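Local coordinates for protein tryptophanyl-tRNA synthetase (Thermus thermophilus, PDB 2EL7) that probably attaches tryptophan to its cognate tRNA at the expense of ATP, working as a homodimeric class I aminoacyl-tRNA synthetase, at residues I23-E31 / N69-V79. Sequence-based numbering, arbitrary orientation.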
ATOM      1  N   ILE A  23      -8.465  21.431 -18.423  1.00 26.63           N
ATOM      2  CA  ILE A  23      -9.027  20.606 -19.467  1.00 24.06           C
ATOM      3  C   ILE A  23      -8.518  21.010 -20.838  1.00 26.33           C
ATOM      4  O   ILE A  23      -8.152  20.162 -21.658  1.00 32.86           O
ATOM      5  CB  ILE A  23     -10.584  20.643 -19.417  1.00 33.35           C
ATOM      6  CG1 ILE A  23     -11.075  19.912 -18.159  1.00 32.43           C
ATOM      7  CG2 ILE A  23     -11.183  19.946 -20.636  1.00 22.83           C
ATOM      8  CD1 ILE A  23     -12.558  19.949 -17.976  1.00 31.38           C
ATOM      9  N   LYS A  24      -8.491  22.307 -21.094  1.00 30.63           N
ATOM     10  CA  LYS A  24      -8.002  22.791 -22.369  1.00 34.09           C
ATOM     11  C   LYS A  24      -6.570  22.290 -22.563  1.00 32.84           C
ATOM     12  O   LYS A  24      -6.165  21.972 -23.683  1.00 30.99           O
ATOM     13  CB  LYS A  24      -8.049  24.320 -22.416  1.00 30.23           C
ATOM     14  CG  LYS A  24      -7.176  24.930 -23.504  1.00 50.05           C
ATOM     15  CD  LYS A  24      -7.555  26.395 -23.771  1.00 57.73           C
ATOM     16  CE  LYS A  24      -8.848  26.511 -24.604  1.00 63.63           C
ATOM     17  NZ  LYS A  24     -10.025  25.764 -24.037  1.00 66.31           N
ATOM     18  N   GLN A  25      -5.815  22.185 -21.470  1.00 23.34           N
ATOM     19  CA  GLN A  25      -4.441  21.729 -21.577  1.00 25.12           C
ATOM     20  C   GLN A  25      -4.363  20.220 -21.777  1.00 28.39           C
ATOM     21  O   GLN A  25      -3.540  19.720 -22.554  1.00 21.89           O
ATOM     22  CB  GLN A  25      -3.652  22.144 -20.339  1.00 24.26           C
ATOM     23  CG  GLN A  25      -2.179  21.811 -20.426  1.00 24.98           C
ATOM     24  CD  GLN A  25      -1.417  22.223 -19.174  1.00 38.06           C
ATOM     25  OE1 GLN A  25      -1.719  21.765 -18.063  1.00 31.59           O
ATOM     26  NE2 GLN A  25      -0.420  23.099 -19.346  1.00 31.89           N
ATOM     27  N   TRP A  26      -5.217  19.496 -21.063  1.00 26.21           N
ATOM     28  CA  TRP A  26      -5.257  18.041 -21.172  1.00 28.82           C
ATOM     29  C   TRP A  26      -5.550  17.667 -22.614  1.00 23.65           C
ATOM     30  O   TRP A  26      -4.974  16.728 -23.154  1.00 24.23           O
ATOM     31  CB  TRP A  26      -6.359  17.453 -20.280  1.00 27.93           C
ATOM     32  CG  TRP A  26      -6.100  17.578 -18.826  1.00 29.58           C
ATOM     33  CD1 TRP A  26      -4.927  17.951 -18.225  1.00 32.22           C
ATOM     34  CD2 TRP A  26      -7.015  17.269 -17.763  1.00 34.38           C
ATOM     35  NE1 TRP A  26      -5.057  17.888 -16.858  1.00 35.03           N
ATOM     36  CE2 TRP A  26      -6.326  17.470 -16.547  1.00 29.90           C
ATOM     37  CE3 TRP A  26      -8.349  16.840 -17.724  1.00 26.24           C
ATOM     38  CZ2 TRP A  26      -6.924  17.257 -15.303  1.00 30.71           C
ATOM     39  CZ3 TRP A  26      -8.943  16.629 -16.486  1.00 35.49           C
ATOM     40  CH2 TRP A  26      -8.228  16.837 -15.291  1.00 35.73           C
ATOM     41  N   VAL A  27      -6.478  18.405 -23.220  1.00 30.92           N
ATOM     42  CA  VAL A  27      -6.858  18.180 -24.611  1.00 26.18           C
ATOM     43  C   VAL A  27      -5.637  18.380 -25.513  1.00 25.09           C
ATOM     44  O   VAL A  27      -5.392  17.578 -26.428  1.00 26.80           O
ATOM     45  CB  VAL A  27      -8.009  19.150 -25.030  1.00 25.11           C
ATOM     46  CG1 VAL A  27      -8.280  19.029 -26.503  1.00 18.15           C
ATOM     47  CG2 VAL A  27      -9.289  18.810 -24.261  1.00 25.77           C
ATOM     48  N   ALA A  28      -4.862  19.437 -25.249  1.00 21.11           N
ATOM     49  CA  ALA A  28      -3.660  19.701 -26.055  1.00 27.60           C
ATOM     50  C   ALA A  28      -2.651  18.570 -25.914  1.00 24.70           C
ATOM     51  O   ALA A  28      -2.042  18.156 -26.897  1.00 35.26           O
ATOM     52  CB  ALA A  28      -2.992  21.070 -25.669  1.00 17.57           C
ATOM     53  N   ILE A  29      -2.483  18.057 -24.696  1.00 30.21           N
ATOM     54  CA  ILE A  29      -1.543  16.968 -24.454  1.00 20.27           C
ATOM     55  C   ILE A  29      -1.963  15.712 -25.200  1.00 26.69           C
ATOM     56  O   ILE A  29      -1.126  14.975 -25.715  1.00 28.00           O
ATOM     57  CB  ILE A  29      -1.430  16.689 -22.971  1.00 25.89           C
ATOM     58  CG1 ILE A  29      -0.719  17.878 -22.304  1.00 22.10           C
ATOM     59  CG2 ILE A  29      -0.687  15.364 -22.735  1.00 22.45           C
ATOM     60  CD1 ILE A  29      -1.071  18.054 -20.824  1.00 24.00           C
ATOM     61  N   GLY A  30      -3.267  15.477 -25.281  1.00 30.78           N
ATOM     62  CA  GLY A  30      -3.749  14.318 -26.017  1.00 26.81           C
ATOM     63  C   GLY A  30      -3.479  14.431 -27.515  1.00 26.80           C
ATOM     64  O   GLY A  30      -3.169  13.440 -28.157  1.00 22.77           O
ATOM     65  N   GLU A  31      -3.603  15.629 -28.082  1.00 25.69           N
ATOM     66  CA  GLU A  31      -3.344  15.802 -29.515  1.00 25.48           C
ATOM     67  C   GLU A  31      -1.876  15.507 -29.797  1.00 32.49           C
ATOM     68  O   GLU A  31      -1.521  14.950 -30.838  1.00 37.57           O
ATOM     69  CB  GLU A  31      -3.635  17.241 -29.963  1.00 20.48           C
ATOM     70  CG  GLU A  31      -5.060  17.692 -29.749  1.00 29.32           C
ATOM     71  CD  GLU A  31      -5.989  17.128 -30.783  1.00 35.66           C
ATOM     72  OE1 GLU A  31      -7.112  16.722 -30.418  1.00 51.47           O
ATOM     73  OE2 GLU A  31      -5.599  17.092 -31.970  1.00 40.46           O
ATOM     74  N   ASN A  69     -15.643  14.320 -18.363  1.00 11.74           N
ATOM     75  CA  ASN A  69     -14.368  14.717 -18.930  1.00 29.23           C
ATOM     76  C   ASN A  69     -14.275  14.301 -20.385  1.00 30.48           C
ATOM     77  O   ASN A  69     -13.648  14.980 -21.191  1.00 36.12           O
ATOM     78  CB  ASN A  69     -13.217  14.150 -18.116  1.00 32.57           C
ATOM     79  CG  ASN A  69     -12.924  14.995 -16.906  1.00 32.10           C
ATOM     80  OD1 ASN A  69     -12.387  16.075 -17.032  1.00 35.27           O
ATOM     81  ND2 ASN A  69     -13.317  14.523 -15.736  1.00 29.59           N
ATOM     82  N   ILE A  70     -14.900  13.187 -20.736  1.00 33.33           N
ATOM     83  CA  ILE A  70     -14.910  12.793 -22.129  1.00 27.42           C
ATOM     84  C   ILE A  70     -15.810  13.812 -22.852  1.00 30.98           C
ATOM     85  O   ILE A  70     -15.493  14.242 -23.959  1.00 24.21           O
ATOM     86  CB  ILE A  70     -15.469  11.385 -22.311  1.00 24.04           C
ATOM     87  CG1 ILE A  70     -14.470  10.375 -21.743  1.00 23.66           C
ATOM     88  CG2 ILE A  70     -15.751  11.112 -23.793  1.00 17.47           C
ATOM     89  CD1 ILE A  70     -14.988   8.939 -21.705  1.00 15.69           C
ATOM     90  N   ALA A  71     -16.921  14.211 -22.226  1.00 23.85           N
ATOM     91  CA  ALA A  71     -17.805  15.194 -22.876  1.00 30.71           C
ATOM     92  C   ALA A  71     -17.074  16.521 -23.079  1.00 30.77           C
ATOM     93  O   ALA A  71     -17.237  17.164 -24.110  1.00 31.54           O
ATOM     94  CB  ALA A  71     -19.083  15.428 -22.052  1.00 23.13           C
ATOM     95  N   ALA A  72     -16.277  16.914 -22.083  1.00 30.87           N
ATOM     96  CA  ALA A  72     -15.502  18.155 -22.135  1.00 33.34           C
ATOM     97  C   ALA A  72     -14.380  18.117 -23.177  1.00 27.84           C
ATOM     98  O   ALA A  72     -13.852  19.172 -23.532  1.00 29.28           O
ATOM     99  CB  ALA A  72     -14.917  18.491 -20.735  1.00 19.72           C
ATOM    100  N   GLY A  73     -14.000  16.919 -23.651  1.00 26.51           N
ATOM    101  CA  GLY A  73     -12.965  16.838 -24.673  1.00 12.38           C
ATOM    102  C   GLY A  73     -11.928  15.736 -24.627  1.00 21.62           C
ATOM    103  O   GLY A  73     -11.208  15.567 -25.611  1.00 28.19           O
ATOM    104  N   LEU A  74     -11.804  15.006 -23.512  1.00 17.69           N
ATOM    105  CA  LEU A  74     -10.831  13.918 -23.433  1.00 16.04           C
ATOM    106  C   LEU A  74     -11.364  12.840 -24.353  1.00 20.44           C
ATOM    107  O   LEU A  74     -12.439  12.301 -24.100  1.00 28.15           O
ATOM    108  CB  LEU A  74     -10.708  13.402 -21.995  1.00 17.94           C
ATOM    109  CG  LEU A  74      -9.953  14.363 -21.062  1.00 26.09           C
ATOM    110  CD1 LEU A  74      -9.494  13.593 -19.846  1.00 25.49           C
ATOM    111  CD2 LEU A  74      -8.710  14.953 -21.760  1.00 29.66           C
ATOM    112  N   ASP A  75     -10.627  12.531 -25.420  1.00 19.04           N
ATOM    113  CA  ASP A  75     -11.074  11.576 -26.435  1.00 20.96           C
ATOM    114  C   ASP A  75     -10.469  10.173 -26.373  1.00 21.27           C
ATOM    115  O   ASP A  75      -9.308   9.956 -26.725  1.00 29.25           O
ATOM    116  CB  ASP A  75     -10.834  12.224 -27.801  1.00 24.42           C
ATOM    117  CG  ASP A  75     -11.361  11.411 -28.965  1.00 33.88           C
ATOM    118  OD1 ASP A  75     -11.201  11.914 -30.102  1.00 28.79           O
ATOM    119  OD2 ASP A  75     -11.914  10.297 -28.766  1.00 35.20           O
ATOM    120  N   PRO A  76     -11.276   9.186 -25.958  1.00 28.08           N
ATOM    121  CA  PRO A  76     -10.867   7.781 -25.823  1.00 21.85           C
ATOM    122  C   PRO A  76     -10.400   7.133 -27.113  1.00 25.69           C
ATOM    123  O   PRO A  76      -9.851   6.045 -27.075  1.00 20.54           O
ATOM    124  CB  PRO A  76     -12.109   7.102 -25.262  1.00 25.47           C
ATOM    125  CG  PRO A  76     -12.924   8.259 -24.672  1.00 30.16           C
ATOM    126  CD  PRO A  76     -12.714   9.332 -25.675  1.00 26.14           C
ATOM    127  N   GLU A  77     -10.628   7.789 -28.252  1.00 24.71           N
ATOM    128  CA  GLU A  77     -10.164   7.255 -29.538  1.00 25.67           C
ATOM    129  C   GLU A  77      -8.717   7.671 -29.760  1.00 25.28           C
ATOM    130  O   GLU A  77      -8.044   7.137 -30.637  1.00 30.48           O
ATOM    131  CB  GLU A  77     -10.991   7.797 -30.717  1.00 29.27           C
ATOM    132  CG  GLU A  77     -12.476   7.456 -30.666  1.00 36.88           C
ATOM    133  CD  GLU A  77     -12.713   5.992 -30.381  1.00 42.88           C
ATOM    134  OE1 GLU A  77     -13.627   5.698 -29.578  1.00 37.50           O
ATOM    135  OE2 GLU A  77     -11.978   5.149 -30.955  1.00 43.51           O
ATOM    136  N   LYS A  78      -8.259   8.643 -28.972  1.00 28.75           N
ATOM    137  CA  LYS A  78      -6.902   9.162 -29.061  1.00 21.77           C
ATOM    138  C   LYS A  78      -6.056   8.915 -27.813  1.00 30.85           C
ATOM    139  O   LYS A  78      -4.883   8.552 -27.935  1.00 26.85           O
ATOM    140  CB  LYS A  78      -6.930  10.660 -29.308  1.00 31.56           C
ATOM    141  CG  LYS A  78      -7.567  11.098 -30.627  1.00 26.55           C
ATOM    142  CD  LYS A  78      -7.474  12.600 -30.752  1.00 24.20           C
ATOM    143  CE  LYS A  78      -8.407  13.138 -31.811  1.00 28.08           C
ATOM    144  NZ  LYS A  78      -8.510  14.623 -31.673  1.00 36.24           N
ATOM    145  N   VAL A  79      -6.636   9.082 -26.617  1.00 23.66           N
ATOM    146  CA  VAL A  79      -5.848   8.911 -25.400  1.00 20.67           C
ATOM    147  C   VAL A  79      -6.030   7.615 -24.616  1.00 27.15           C
ATOM    148  O   VAL A  79      -6.587   6.632 -25.132  1.00 21.06           O
ATOM    149  CB  VAL A  79      -6.050  10.108 -24.438  1.00 30.67           C
ATOM    150  CG1 VAL A  79      -5.962  11.412 -25.226  1.00 19.12           C
ATOM    151  CG2 VAL A  79      -7.391   9.992 -23.685  1.00 25.59           C
TER
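Ile23 and Trp26, a helical turn apart on helix 16-33, meet the C-terminal end of helix 55-72 and the loop that follows it. From the CB of Ile23 two branches diverge: CG2, anti to the backbone N, lies 4.0 Å from Ala72 CB, while CG1 carries CD1 to 3.9 Å from the same Ala72 CB and close to Asn69 OD1. With an alanine here, CG1, CG2 and CD1 are gone, which would probably open a gap beside Ala72 CB and take the CD1 cover from Asn69 OD1. Trp26 is met at its ring edge, in plane, with Asn69 OD1 3.5 Å from CZ3; the amide and ring planes stand 46° apart. The other end of that amide is held within its own helix, since Asn69 ND2 bonds to Ala65 O. Nearer the backbone, Leu74 CD2 packs on Trp26 CB at 3.7 Å, and strand 4-8 supplies Ile8 to both side chains. Positive phi at Gly73, with Gly73 N bonded to Ile70 O and Leu74 N to Asn69 O, defines a Schellman motif, after which the chain runs on toward strand 80-83. Gly30 admits Val79 CG1 to 3.7 Å from its CA. Beyond it the chain of Glu31, bent at chi2 (-77°), presents OE1 to the extended Lys78, whose NZ lies 2.8 Å from OE1 on its syn side, 25° out of the carboxylate plane. Within the Rossmann-type catalytic domain, apolar side chains thus carry the inner part of the contact, and the exposed Glu31-Lys78 salt bridge closes its outer end, where solvent would probably weaken it.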